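PDB 5X6B: O-phospho-L-seryl-tRNA:Cys-tRNA synthase from Methanocaldococcus jannaschii DSM 2661, which probably converts O-phosphoseryl-tRNA(Cys) into cysteinyl-tRNA(Cys), replacing the phosphate with sulfur by means of a pyridoxal phosphate cofactor. Local coordinates for residues 130-135 and 274-279; 125-130 and 155-160; 109-114 and 265-270; 136-141 and 191-196. All blocks are in the same frame, centred on the assembly; numbering follows the deposited sequence.

Contact 1: 130-135 and 274-279; sequences MHAICK and DKITKT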
loop_
_atom_site.group_PDB
_atom_site.type_symbol
_atom_site.label_atom_id
_atom_site.label_comp_id
_atom_site.label_asym_id
_atom_site.label_seq_id
_atom_site.Cartn_x
_atom_site.Cartn_y
_atom_site.Cartn_z
ATOM N N MET B 130 -1.844 -12.328 22.272
ATOM C CA MET B 130 -2.013 -12.035 23.688
ATOM C C MET B 130 -3.485 -12.078 24.072
ATOM O O MET B 130 -3.832 -12.324 25.228
ATOM C CB MET B 130 -1.433 -10.663 24.035
ATOM C CG MET B 130 0.073 -10.616 24.143
ATOM S SD MET B 130 0.613 -8.969 24.641
ATOM C CE MET B 130 2.396 -9.156 24.567
ATOM N N HIS B 131 -4.346 -11.835 23.091
ATOM C CA HIS B 131 -5.775 -11.716 23.338
ATOM C C HIS B 131 -6.498 -13.041 23.124
ATOM O O HIS B 131 -7.529 -13.300 23.745
ATOM C CB HIS B 131 -6.370 -10.634 22.434
ATOM C CG HIS B 131 -7.801 -10.315 22.727
ATOM N ND1 HIS B 131 -8.848 -10.951 22.094
ATOM C CD2 HIS B 131 -8.358 -9.425 23.579
ATOM C CE1 HIS B 131 -9.990 -10.469 22.550
ATOM N NE2 HIS B 131 -9.722 -9.541 23.453
ATOM N N ALA B 132 -5.947 -13.883 22.256
ATOM C CA ALA B 132 -6.618 -15.116 21.856
ATOM C C ALA B 132 -5.974 -16.379 22.429
ATOM O O ALA B 132 -6.543 -17.466 22.333
ATOM C CB ALA B 132 -6.666 -15.208 20.343
ATOM N N ILE B 133 -4.788 -16.242 23.012
ATOM C CA ILE B 133 -4.079 -17.397 23.559
ATOM C C ILE B 133 -4.014 -17.310 25.076
ATOM O O ILE B 133 -4.399 -18.239 25.778
ATOM C CB ILE B 133 -2.650 -17.515 22.987
ATOM C CG1 ILE B 133 -2.690 -17.482 21.456
ATOM C CG2 ILE B 133 -1.967 -18.778 23.488
ATOM C CD1 ILE B 133 -3.575 -18.548 20.844
ATOM N N CYS B 134 -3.530 -16.178 25.572
ATOM C CA CYS B 134 -3.497 -15.929 27.001
ATOM C C CYS B 134 -4.889 -15.637 27.542
ATOM O O CYS B 134 -5.750 -15.126 26.826
ATOM C CB CYS B 134 -2.563 -14.762 27.318
ATOM S SG CYS B 134 -0.932 -14.924 26.578
ATOM N N LYS B 135 -5.105 -15.980 28.807
ATOM C CA LYS B 135 -6.308 -15.571 29.515
ATOM C C LYS B 135 -5.937 -14.400 30.419
ATOM O O LYS B 135 -4.793 -14.301 30.857
ATOM C CB LYS B 135 -6.901 -16.735 30.310
ATOM C CG LYS B 135 -8.191 -17.297 29.713
ATOM C CD LYS B 135 -9.117 -16.179 29.229
ATOM C CE LYS B 135 -10.454 -16.722 28.733
ATOM N NZ LYS B 135 -10.337 -17.395 27.407
ATOM N N ASP B 274 -6.840 -22.719 15.655
ATOM C CA ASP B 274 -8.241 -22.630 16.066
ATOM C C ASP B 274 -8.563 -21.388 16.892
ATOM O O ASP B 274 -9.686 -20.884 16.852
ATOM C CB ASP B 274 -8.637 -23.877 16.860
ATOM C CG ASP B 274 -8.677 -25.128 16.004
ATOM O OD1 ASP B 274 -8.729 -25.003 14.761
ATOM O OD2 ASP B 274 -8.667 -26.239 16.579
ATOM N N LYS B 275 -7.589 -20.899 17.646
ATOM C CA LYS B 275 -7.819 -19.737 18.495
ATOM C C LYS B 275 -7.516 -18.436 17.762
ATOM O O LYS B 275 -8.206 -17.434 17.948
ATOM C CB LYS B 275 -6.980 -19.840 19.770
ATOM C CG LYS B 275 -6.741 -21.270 20.217
ATOM C CD LYS B 275 -6.712 -21.381 21.733
ATOM C CE LYS B 275 -6.628 -22.836 22.172
ATOM N NZ LYS B 275 -5.690 -23.018 23.313
ATOM N N ILE B 276 -6.485 -18.451 16.926
ATOM C CA ILE B 276 -6.144 -17.276 16.141
ATOM C C ILE B 276 -7.217 -17.041 15.089
ATOM O O ILE B 276 -7.762 -15.943 14.980
ATOM C CB ILE B 276 -4.769 -17.419 15.459
ATOM C CG1 ILE B 276 -3.664 -17.609 16.503
ATOM C CG2 ILE B 276 -4.477 -16.204 14.598
ATOM C CD1 ILE B 276 -3.506 -16.438 17.450
ATOM N N THR B 277 -7.534 -18.091 14.339
ATOM C CA THR B 277 -8.496 -17.999 13.249
ATOM C C THR B 277 -9.922 -18.305 13.707
ATOM O O THR B 277 -10.765 -18.712 12.903
ATOM C CB THR B 277 -8.126 -18.959 12.095
ATOM O OG1 THR B 277 -8.223 -20.317 12.543
ATOM C CG2 THR B 277 -6.707 -18.681 11.596
ATOM N N LYS B 278 -10.190 -18.111 14.996
ATOM C CA LYS B 278 -11.528 -18.349 15.528
ATOM C C LYS B 278 -12.523 -17.409 14.861
ATOM O O LYS B 278 -12.278 -16.207 14.738
ATOM C CB LYS B 278 -11.568 -18.173 17.045
ATOM C CG LYS B 278 -12.974 -17.979 17.590
ATOM C CD LYS B 278 -13.017 -18.116 19.099
ATOM C CE LYS B 278 -14.431 -17.926 19.622
ATOM N NZ LYS B 278 -14.445 -17.668 21.089
ATOM N N THR B 279 -13.645 -17.966 14.428
ATOM C CA THR B 279 -14.607 -17.216 13.640
ATOM C C THR B 279 -15.725 -16.620 14.495
ATOM O O THR B 279 -15.987 -17.083 15.607
ATOM C CB THR B 279 -15.213 -18.108 12.548
ATOM O OG1 THR B 279 -15.856 -19.237 13.151
ATOM C CG2 THR B 279 -14.119 -18.608 11.628
#
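The carbonyl oxygen of A132 lies against the aliphatic part of K275, with A132 O 3.5 Å from K275 CB and 4.0 Å from K275 CD. These are van der Waals approaches; no hydrogen bond joins the two segments. The backbone of K275 answers in kind, its carbonyl oxygen K275 O standing 3.6 Å from A132 CB, the methyl directed toward helix 273-276. A132 and K275 thus meet backbone against side chain in both directions, and their CA atoms are 5.8 Å apart. Next to them I133 supplies the apolar part. Its CG1 branch stands beside the backbone N (chi1 -52°), and a second bend of the same sign (chi2 -56°) brings the terminal methyl toward helix 273-276. There I133 CD1 packs 3.8 Å from K275 CB, the two side chains meeting nearly perpendicular, and 4.0 Å from I276 CD1, met at a slant. K275 bends at chi2 and chi4 as it passes A132, and belongs to the exposed side. I276 is the buried one: its CD1 also touches I128 and V129, one turn further back on helix 122-132, while its other branch rests on F268. Just beyond, T277 OG1 is hydrogen-bonded to S273 O, a bond back into the end of helix 273-276. The contact joins the last turn of helix 122-132 to the short helix 273-276 that follows the antiparallel strand 264-268, in the large domain of what is probably a fold-type I pyridoxal phosphate enzyme.

Contact 2: 125-130 and 155-160; sequences GKFIVM and ERAKLN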
loop_
_atom_site.group_PDB
_atom_site.type_symbol
_atom_site.label_atom_id
_atom_site.label_comp_id
_atom_site.label_asym_id
_atom_site.label_seq_id
_atom_site.Cartn_x
_atom_site.Cartn_y
_atom_site.Cartn_z
ATOM N N GLY B 125 -0.213 -7.977 15.707
ATOM C CA GLY B 125 0.094 -9.395 15.747
ATOM C C GLY B 125 0.339 -9.875 17.166
ATOM O O GLY B 125 -0.083 -10.969 17.545
ATOM N N LYS B 126 1.023 -9.052 17.953
ATOM C CA LYS B 126 1.284 -9.371 19.347
ATOM C C LYS B 126 -0.010 -9.356 20.136
ATOM O O LYS B 126 -0.317 -10.297 20.869
ATOM C CB LYS B 126 2.265 -8.378 19.972
ATOM C CG LYS B 126 3.656 -8.364 19.379
ATOM C CD LYS B 126 4.431 -7.214 19.989
ATOM C CE LYS B 126 5.785 -7.042 19.360
ATOM N NZ LYS B 126 6.454 -5.833 19.915
ATOM N N PHE B 127 -0.758 -8.267 19.985
ATOM C CA PHE B 127 -2.014 -8.101 20.694
ATOM C C PHE B 127 -2.970 -9.245 20.398
ATOM O O PHE B 127 -3.669 -9.719 21.291
ATOM C CB PHE B 127 -2.676 -6.774 20.339
ATOM C CG PHE B 127 -4.026 -6.599 20.967
ATOM C CD1 PHE B 127 -4.148 -6.469 22.344
ATOM C CD2 PHE B 127 -5.170 -6.576 20.190
ATOM C CE1 PHE B 127 -5.389 -6.316 22.933
ATOM C CE2 PHE B 127 -6.411 -6.421 20.769
ATOM C CZ PHE B 127 -6.522 -6.291 22.146
ATOM N N ILE B 128 -2.984 -9.693 19.147
ATOM C CA ILE B 128 -3.860 -10.783 18.735
ATOM C C ILE B 128 -3.575 -12.067 19.502
ATOM O O ILE B 128 -4.495 -12.679 20.044
ATOM C CB ILE B 128 -3.746 -11.058 17.224
ATOM C CG1 ILE B 128 -4.527 -10.001 16.444
ATOM C CG2 ILE B 128 -4.292 -12.433 16.885
ATOM C CD1 ILE B 128 -4.279 -10.039 14.968
ATOM N N VAL B 129 -2.310 -12.473 19.563
ATOM C CA VAL B 129 -1.975 -13.711 20.263
ATOM C C VAL B 129 -2.116 -13.532 21.778
ATOM O O VAL B 129 -2.485 -14.467 22.481
ATOM C CB VAL B 129 -0.547 -14.212 19.921
ATOM C CG1 VAL B 129 -0.435 -14.516 18.438
ATOM C CG2 VAL B 129 0.510 -13.210 20.346
ATOM N N MET B 130 -1.844 -12.328 22.272
ATOM C CA MET B 130 -2.013 -12.035 23.688
ATOM C C MET B 130 -3.485 -12.078 24.072
ATOM O O MET B 130 -3.832 -12.324 25.228
ATOM C CB MET B 130 -1.433 -10.663 24.035
ATOM C CG MET B 130 0.073 -10.616 24.143
ATOM S SD MET B 130 0.613 -8.969 24.641
ATOM C CE MET B 130 2.396 -9.156 24.567
ATOM N N GLU B 155 -0.679 -4.734 28.253
ATOM C CA GLU B 155 -1.590 -3.948 29.067
ATOM C C GLU B 155 -2.978 -3.915 28.426
ATOM O O GLU B 155 -3.990 -3.957 29.121
ATOM C CB GLU B 155 -1.040 -2.534 29.265
ATOM C CG GLU B 155 -1.788 -1.707 30.297
ATOM C CD GLU B 155 -1.040 -0.439 30.676
ATOM O OE1 GLU B 155 0.138 -0.304 30.282
ATOM O OE2 GLU B 155 -1.627 0.419 31.371
ATOM N N ARG B 156 -3.022 -3.867 27.098
ATOM C CA ARG B 156 -4.299 -3.854 26.395
ATOM C C ARG B 156 -4.983 -5.213 26.486
ATOM O O ARG B 156 -6.209 -5.296 26.542
ATOM C CB ARG B 156 -4.122 -3.461 24.928
ATOM C CG ARG B 156 -5.432 -3.073 24.260
ATOM C CD ARG B 156 -5.273 -2.733 22.789
ATOM N NE ARG B 156 -6.520 -2.214 22.227
ATOM C CZ ARG B 156 -6.734 -2.006 20.932
ATOM N NH1 ARG B 156 -5.787 -2.285 20.045
ATOM N NH2 ARG B 156 -7.901 -1.529 20.520
ATOM N N ALA B 157 -4.190 -6.278 26.502
ATOM C CA ALA B 157 -4.741 -7.619 26.638
ATOM C C ALA B 157 -4.932 -7.957 28.114
ATOM O O ALA B 157 -5.232 -9.102 28.465
ATOM C CB ALA B 157 -3.846 -8.642 25.965
ATOM N N LYS B 158 -4.762 -6.945 28.964
ATOM C CA LYS B 158 -4.911 -7.092 30.408
ATOM C C LYS B 158 -4.057 -8.242 30.924
ATOM O O LYS B 158 -4.536 -9.119 31.640
ATOM C CB LYS B 158 -6.382 -7.303 30.774
ATOM C CG LYS B 158 -7.270 -6.126 30.405
ATOM C CD LYS B 158 -8.723 -6.404 30.733
ATOM C CE LYS B 158 -9.574 -5.153 30.571
ATOM N NZ LYS B 158 -9.508 -4.603 29.192
ATOM N N LEU B 159 -2.791 -8.234 30.527
ATOM C CA LEU B 159 -1.838 -9.244 30.956
ATOM C C LEU B 159 -0.752 -8.607 31.803
ATOM O O LEU B 159 -0.503 -7.402 31.708
ATOM C CB LEU B 159 -1.218 -9.953 29.753
ATOM C CG LEU B 159 -2.185 -10.749 28.880
ATOM C CD1 LEU B 159 -1.440 -11.420 27.736
ATOM C CD2 LEU B 159 -2.931 -11.775 29.713
ATOM N N ASN B 160 -0.112 -9.421 32.633
ATOM C CA ASN B 160 1.011 -8.965 33.437
ATOM C C ASN B 160 2.329 -9.254 32.728
ATOM O O ASN B 160 2.394 -10.122 31.853
ATOM C CB ASN B 160 0.982 -9.623 34.815
ATOM C CG ASN B 160 -0.218 -9.199 35.634
ATOM O OD1 ASN B 160 -0.201 -8.154 36.283
ATOM N ND2 ASN B 160 -1.273 -10.008 35.605
#
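A Schellman motif ends helix 148-156, and the residues around it, R156, A157 and L159, pack against F127 and M130 of helix 122-132. K158, with positive phi, is its C-prime residue; L159 N returns to A154 O, and K158 N makes a weak bond to E155 O. F127, its CG anti to the backbone N (chi1 176°), holds one ring face under the extended R156 chain. R156 CD makes a CH-pi contact 3.9 Å from the F127 ring centroid, and further out R156 CZ stands 4.7 Å from the same centroid, a cation-pi pair with the guanidinium and ring planes 19° apart. R156 NE forms a salt bridge with E289 OE2 of the second subunit, and the R156 side chain also packs on F127 of that subunit, so the pair lies at the interface with the second subunit. At the edge of the ring, near its plane, sits A157 N. Alongside, M130 CB touches A157 CB at 3.7 Å and L159 CD1 at 3.8 Å; beyond CG the extended chain leads away. L159 CD1 also lies 3.6 Å from M130 O. M130 further covers A153 and A154 of helix 148-156 and reaches L196 and L198 of strand 194-200. Past the turn, L159 rests on V140, and N160 joins strand 139-143 by backbone hydrogen bonds as strand 160-166 begins.

Contact 3: 109-114 and 265-270; sequences KFLNMD and ILAFSE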
loop_
_atom_site.group_PDB
_atom_site.type_symbol
_atom_site.label_atom_id
_atom_site.label_comp_id
_atom_site.label_asym_id
_atom_site.label_seq_id
_atom_site.Cartn_x
_atom_site.Cartn_y
_atom_site.Cartn_z
ATOM N N LYS B 109 5.791 -20.495 3.962
ATOM C CA LYS B 109 6.960 -21.290 3.593
ATOM C C LYS B 109 8.231 -20.493 3.848
ATOM O O LYS B 109 9.214 -21.017 4.372
ATOM C CB LYS B 109 6.901 -21.711 2.124
ATOM C CG LYS B 109 5.780 -22.668 1.765
ATOM C CD LYS B 109 5.887 -23.077 0.299
ATOM C CE LYS B 109 4.774 -24.032 -0.103
ATOM N NZ LYS B 109 4.860 -24.416 -1.542
ATOM N N PHE B 110 8.187 -19.218 3.472
ATOM C CA PHE B 110 9.319 -18.308 3.603
ATOM C C PHE B 110 9.797 -18.216 5.044
ATOM O O PHE B 110 10.988 -18.048 5.299
ATOM C CB PHE B 110 8.931 -16.923 3.076
ATOM C CG PHE B 110 10.020 -15.892 3.190
ATOM C CD1 PHE B 110 11.179 -15.999 2.436
ATOM C CD2 PHE B 110 9.867 -14.795 4.024
ATOM C CE1 PHE B 110 12.176 -15.047 2.529
ATOM C CE2 PHE B 110 10.860 -13.835 4.118
ATOM C CZ PHE B 110 12.016 -13.962 3.370
ATOM N N LEU B 111 8.861 -18.335 5.981
ATOM C CA LEU B 111 9.181 -18.278 7.401
ATOM C C LEU B 111 9.256 -19.673 8.006
ATOM O O LEU B 111 9.558 -19.833 9.191
ATOM C CB LEU B 111 8.139 -17.450 8.149
ATOM C CG LEU B 111 7.985 -16.002 7.701
ATOM C CD1 LEU B 111 6.990 -15.280 8.594
ATOM C CD2 LEU B 111 9.333 -15.312 7.712
ATOM N N ASN B 112 8.975 -20.676 7.178
ATOM C CA ASN B 112 8.888 -22.061 7.621
ATOM C C ASN B 112 7.944 -22.206 8.813
ATOM O O ASN B 112 8.303 -22.780 9.838
ATOM C CB ASN B 112 10.275 -22.605 7.969
ATOM C CG ASN B 112 10.322 -24.118 7.961
ATOM O OD1 ASN B 112 9.544 -24.770 7.264
ATOM N ND2 ASN B 112 11.235 -24.687 8.739
ATOM N N MET B 113 6.745 -21.651 8.673
ATOM C CA MET B 113 5.693 -21.805 9.670
ATOM C C MET B 113 4.475 -22.440 9.006
ATOM O O MET B 113 4.383 -22.479 7.780
ATOM C CB MET B 113 5.331 -20.457 10.301
ATOM C CG MET B 113 6.471 -19.797 11.066
ATOM S SD MET B 113 6.870 -20.605 12.632
ATOM C CE MET B 113 5.410 -20.242 13.595
ATOM N N ASP B 114 3.552 -22.948 9.815
ATOM C CA ASP B 114 2.389 -23.657 9.290
ATOM C C ASP B 114 1.393 -22.713 8.626
ATOM O O ASP B 114 0.896 -22.991 7.535
ATOM C CB ASP B 114 1.691 -24.442 10.405
ATOM C CG ASP B 114 2.485 -25.655 10.856
ATOM O OD1 ASP B 114 3.241 -26.219 10.034
ATOM O OD2 ASP B 114 2.346 -26.046 12.036
ATOM N N ILE B 265 2.820 -9.298 9.387
ATOM C CA ILE B 265 2.447 -10.699 9.248
ATOM C C ILE B 265 2.435 -11.373 10.608
ATOM O O ILE B 265 3.302 -11.115 11.444
ATOM C CB ILE B 265 3.412 -11.452 8.303
ATOM C CG1 ILE B 265 3.293 -10.911 6.882
ATOM C CG2 ILE B 265 3.118 -12.946 8.294
ATOM C CD1 ILE B 265 1.930 -11.131 6.271
ATOM N N LEU B 266 1.430 -12.211 10.840
ATOM C CA LEU B 266 1.425 -13.094 11.995
ATOM C C LEU B 266 1.481 -14.524 11.494
ATOM O O LEU B 266 0.562 -14.991 10.825
ATOM C CB LEU B 266 0.188 -12.871 12.867
ATOM C CG LEU B 266 -0.015 -13.833 14.046
ATOM C CD1 LEU B 266 1.185 -13.816 14.984
ATOM C CD2 LEU B 266 -1.288 -13.496 14.810
ATOM N N ALA B 267 2.579 -15.209 11.790
ATOM C CA ALA B 267 2.716 -16.608 11.418
ATOM C C ALA B 267 2.554 -17.468 12.660
ATOM O O ALA B 267 2.942 -17.061 13.754
ATOM C CB ALA B 267 4.055 -16.864 10.752
ATOM N N PHE B 268 1.976 -18.653 12.493
ATOM C CA PHE B 268 1.674 -19.503 13.640
ATOM C C PHE B 268 1.497 -20.970 13.260
ATOM O O PHE B 268 1.189 -21.299 12.113
ATOM C CB PHE B 268 0.420 -18.993 14.361
ATOM C CG PHE B 268 -0.787 -18.851 13.467
ATOM C CD1 PHE B 268 -1.671 -19.907 13.300
ATOM C CD2 PHE B 268 -1.043 -17.659 12.805
ATOM C CE1 PHE B 268 -2.782 -19.779 12.486
ATOM C CE2 PHE B 268 -2.153 -17.527 11.987
ATOM C CZ PHE B 268 -3.022 -18.589 11.828
ATOM N N SER B 269 1.690 -21.846 14.242
ATOM C CA SER B 269 1.561 -23.284 14.040
ATOM C C SER B 269 0.100 -23.715 13.985
ATOM O O SER B 269 -0.769 -23.054 14.561
ATOM C CB SER B 269 2.277 -24.041 15.158
ATOM O OG SER B 269 1.683 -23.765 16.416
ATOM N N GLU B 270 -0.158 -24.831 13.306
ATOM C CA GLU B 270 -1.503 -25.399 13.218
ATOM C C GLU B 270 -2.119 -25.623 14.599
ATOM O O GLU B 270 -3.337 -25.543 14.766
ATOM C CB GLU B 270 -1.470 -26.718 12.440
ATOM C CG GLU B 270 -2.816 -27.437 12.333
ATOM C CD GLU B 270 -3.826 -26.699 11.465
ATOM O OE1 GLU B 270 -3.438 -25.728 10.781
ATOM O OE2 GLU B 270 -5.012 -27.094 11.463
#
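Three buried side chains make the close part of this contact, whereas a single carboxylate secures its exposed side. A267 CB, turned toward the end of helix 100-111, is met by two residues: L111 CD1 approaches it to 4.0 Å and M113 CG to 3.8 Å. The methionine then curls round. With CG beside its backbone N and further bends at chi2 (-72°) and chi3, it lays its terminal methyl along the strand backbone, M113 CE being 3.8 Å from F268 CA. The F268 side chain leaves the backbone away from segment 109-114, and its ring packs on I276 and T277. Toward solvent the packing gives way to polar contacts. D114 OD2 accepts the backbone N-H of E270 at 3.1 Å, in a nearly straight bond (171°) that meets the oxygen on its anti side, close to the carboxylate plane. The other oxygen, D114 OD1, forms a salt bridge with K242, so the two oxygens are held by different partners, which should fix the rotation of the group and probably favours its charged form. D114 CB rests 3.6 Å from F268 O. N112, with positive phi, ends helix 100-111 in a Schellman motif and turns the chain toward strand 115-119, which pairs antiparallel with 264-268. Helix end, turn and strand 115-119 lie at the end of the mixed seven-stranded sheet as formed within this chain, whose one antiparallel inner strand, 264-268, is characteristic of fold-type I pyridoxal phosphate enzymes.

Contact 4: 136-141 and 191-196; sequences EGDYVV and GKNVGL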
loop_
_atom_site.group_PDB
_atom_site.type_symbol
_atom_site.label_atom_id
_atom_site.label_comp_id
_atom_site.label_asym_id
_atom_site.label_seq_id
_atom_site.Cartn_x
_atom_site.Cartn_y
_atom_site.Cartn_z
ATOM N N GLU B 136 -6.893 -13.510 30.682
ATOM C CA GLU B 136 -6.596 -12.253 31.375
ATOM C C GLU B 136 -5.932 -12.474 32.731
ATOM O O GLU B 136 -6.315 -13.364 33.489
ATOM C CB GLU B 136 -7.871 -11.415 31.552
ATOM C CG GLU B 136 -9.178 -12.203 31.555
ATOM C CD GLU B 136 -10.399 -11.297 31.426
ATOM O OE1 GLU B 136 -10.245 -10.066 31.571
ATOM O OE2 GLU B 136 -11.511 -11.811 31.179
ATOM N N GLY B 137 -4.933 -11.654 33.029
ATOM C CA GLY B 137 -4.205 -11.778 34.277
ATOM C C GLY B 137 -2.934 -12.594 34.144
ATOM O O GLY B 137 -2.077 -12.559 35.027
ATOM N N ASP B 138 -2.809 -13.328 33.040
ATOM C CA ASP B 138 -1.602 -14.113 32.781
ATOM C C ASP B 138 -0.357 -13.236 32.718
ATOM O O ASP B 138 -0.435 -12.018 32.543
ATOM C CB ASP B 138 -1.726 -14.906 31.479
ATOM C CG ASP B 138 -2.571 -16.155 31.630
ATOM O OD1 ASP B 138 -2.947 -16.486 32.775
ATOM O OD2 ASP B 138 -2.851 -16.809 30.600
ATOM N N TYR B 139 0.796 -13.869 32.869
ATOM C CA TYR B 139 2.055 -13.155 32.786
ATOM C C TYR B 139 2.700 -13.395 31.431
ATOM O O TYR B 139 2.749 -14.529 30.944
ATOM C CB TYR B 139 2.998 -13.577 33.919
ATOM C CG TYR B 139 2.907 -12.699 35.150
ATOM C CD1 TYR B 139 3.836 -11.691 35.379
ATOM C CD2 TYR B 139 1.889 -12.871 36.080
ATOM C CE1 TYR B 139 3.759 -10.884 36.500
ATOM C CE2 TYR B 139 1.802 -12.060 37.203
ATOM C CZ TYR B 139 2.740 -11.073 37.409
ATOM O OH TYR B 139 2.656 -10.269 38.523
ATOM N N VAL B 140 3.156 -12.312 30.810
ATOM C CA VAL B 140 3.965 -12.399 29.604
ATOM C C VAL B 140 5.432 -12.267 29.983
ATOM O O VAL B 140 5.838 -11.273 30.589
ATOM C CB VAL B 140 3.595 -11.307 28.572
ATOM C CG1 VAL B 140 4.628 -11.254 27.457
ATOM C CG2 VAL B 140 2.214 -11.560 28.004
ATOM N N VAL B 141 6.225 -13.274 29.638
ATOM C CA VAL B 141 7.651 -13.235 29.937
ATOM C C VAL B 141 8.429 -12.785 28.701
ATOM O O VAL B 141 8.430 -13.468 27.677
ATOM C CB VAL B 141 8.163 -14.606 30.423
ATOM C CG1 VAL B 141 9.658 -14.559 30.675
ATOM C CG2 VAL B 141 7.424 -15.025 31.687
ATOM N N GLY B 191 2.493 -19.134 42.242
ATOM C CA GLY B 191 1.115 -19.406 41.874
ATOM C C GLY B 191 0.634 -18.629 40.661
ATOM O O GLY B 191 -0.491 -18.823 40.194
ATOM N N LYS B 192 1.487 -17.745 40.154
ATOM C CA LYS B 192 1.184 -16.985 38.948
ATOM C C LYS B 192 1.262 -17.874 37.708
ATOM O O LYS B 192 2.032 -18.837 37.667
ATOM C CB LYS B 192 2.140 -15.799 38.802
ATOM C CG LYS B 192 1.657 -14.512 39.448
ATOM C CD LYS B 192 1.728 -14.546 40.959
ATOM C CE LYS B 192 1.262 -13.222 41.543
ATOM N NZ LYS B 192 1.145 -13.270 43.027
ATOM N N ASN B 193 0.457 -17.557 36.702
ATOM C CA ASN B 193 0.497 -18.299 35.451
ATOM C C ASN B 193 1.220 -17.527 34.348
ATOM O O ASN B 193 1.093 -16.307 34.241
ATOM C CB ASN B 193 -0.917 -18.658 34.992
ATOM C CG ASN B 193 -0.920 -19.585 33.791
ATOM O OD1 ASN B 193 -0.036 -20.431 33.643
ATOM N ND2 ASN B 193 -1.908 -19.421 32.918
ATOM N N VAL B 194 1.987 -18.249 33.537
ATOM C CA VAL B 194 2.667 -17.658 32.392
ATOM C C VAL B 194 1.999 -18.118 31.107
ATOM O O VAL B 194 2.090 -19.290 30.733
ATOM C CB VAL B 194 4.158 -18.027 32.356
ATOM C CG1 VAL B 194 4.797 -17.524 31.069
ATOM C CG2 VAL B 194 4.873 -17.454 33.570
ATOM N N GLY B 195 1.321 -17.191 30.438
ATOM C CA GLY B 195 0.577 -17.515 29.238
ATOM C C GLY B 195 1.412 -17.450 27.975
ATOM O O GLY B 195 1.128 -18.145 26.998
ATOM N N LEU B 196 2.451 -16.623 27.993
ATOM C CA LEU B 196 3.237 -16.397 26.791
ATOM C C LEU B 196 4.700 -16.043 27.058
ATOM O O LEU B 196 5.012 -15.205 27.912
ATOM C CB LEU B 196 2.590 -15.286 25.959
ATOM C CG LEU B 196 3.209 -15.002 24.587
ATOM C CD1 LEU B 196 3.089 -16.221 23.691
ATOM C CD2 LEU B 196 2.551 -13.792 23.948
#
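D138 and N193 run alongside each other in the same direction, where the parallel strands 139-143 and 194-200 of the central sheet begin with a beta bulge. Their flat ends are almost perpendicular (88°): N193 ND2 reaches D138 OD1 at 3.1 Å from above the carboxylate plane, in a bent bond. D138 OD2 is bonded to the backbone N of K135, so each carboxylate oxygen has its own partner. Y139 and V194 share one sheet face, covered by helix 179-188 through L187; V140 and L196 share the other. The Y139 ring slants across the start of the K192 chain, which bends at chi2 and carries its amine away. Near the ring plane, at the edge, sits N193 O, which also accepts Y139 N at 2.8 Å. V141 and V194 stand nearly at right angles, V141 CG2 being 3.7 Å from V194 CG1. Between the two bridges, Y139 with V194 and V140 with L196, the register slips by one residue at G195. Y139 O takes G195 N at 3.1 Å, and pairing resumes beyond it, where V141 N donates to L196 O at 2.9 Å.

Along the chain the first segments run 109-114, 125-130, 130-135 and 136-141, the second 155-160, 191-196, 265-270 and 274-279, so contact 4 is nested inside contacts 1 and 3. Contacts 1 and 2 share M130 and helix 122-132, their centres about 10 Å apart. Contacts 2 and 4, centres about 11 Å apart, are joined through N160, which pairs with strand 139-143. Contacts 3 and 4, centres about 24 Å apart, do not touch, yet both reach the same seven-stranded sheet; F268 meets I276 and T277 of contact 1. Helix 122-132 bridges these regions, I128 and V129 packing on L266, M130 on L196. Contacts 1 and 2 also face the second subunit, tying the core to it.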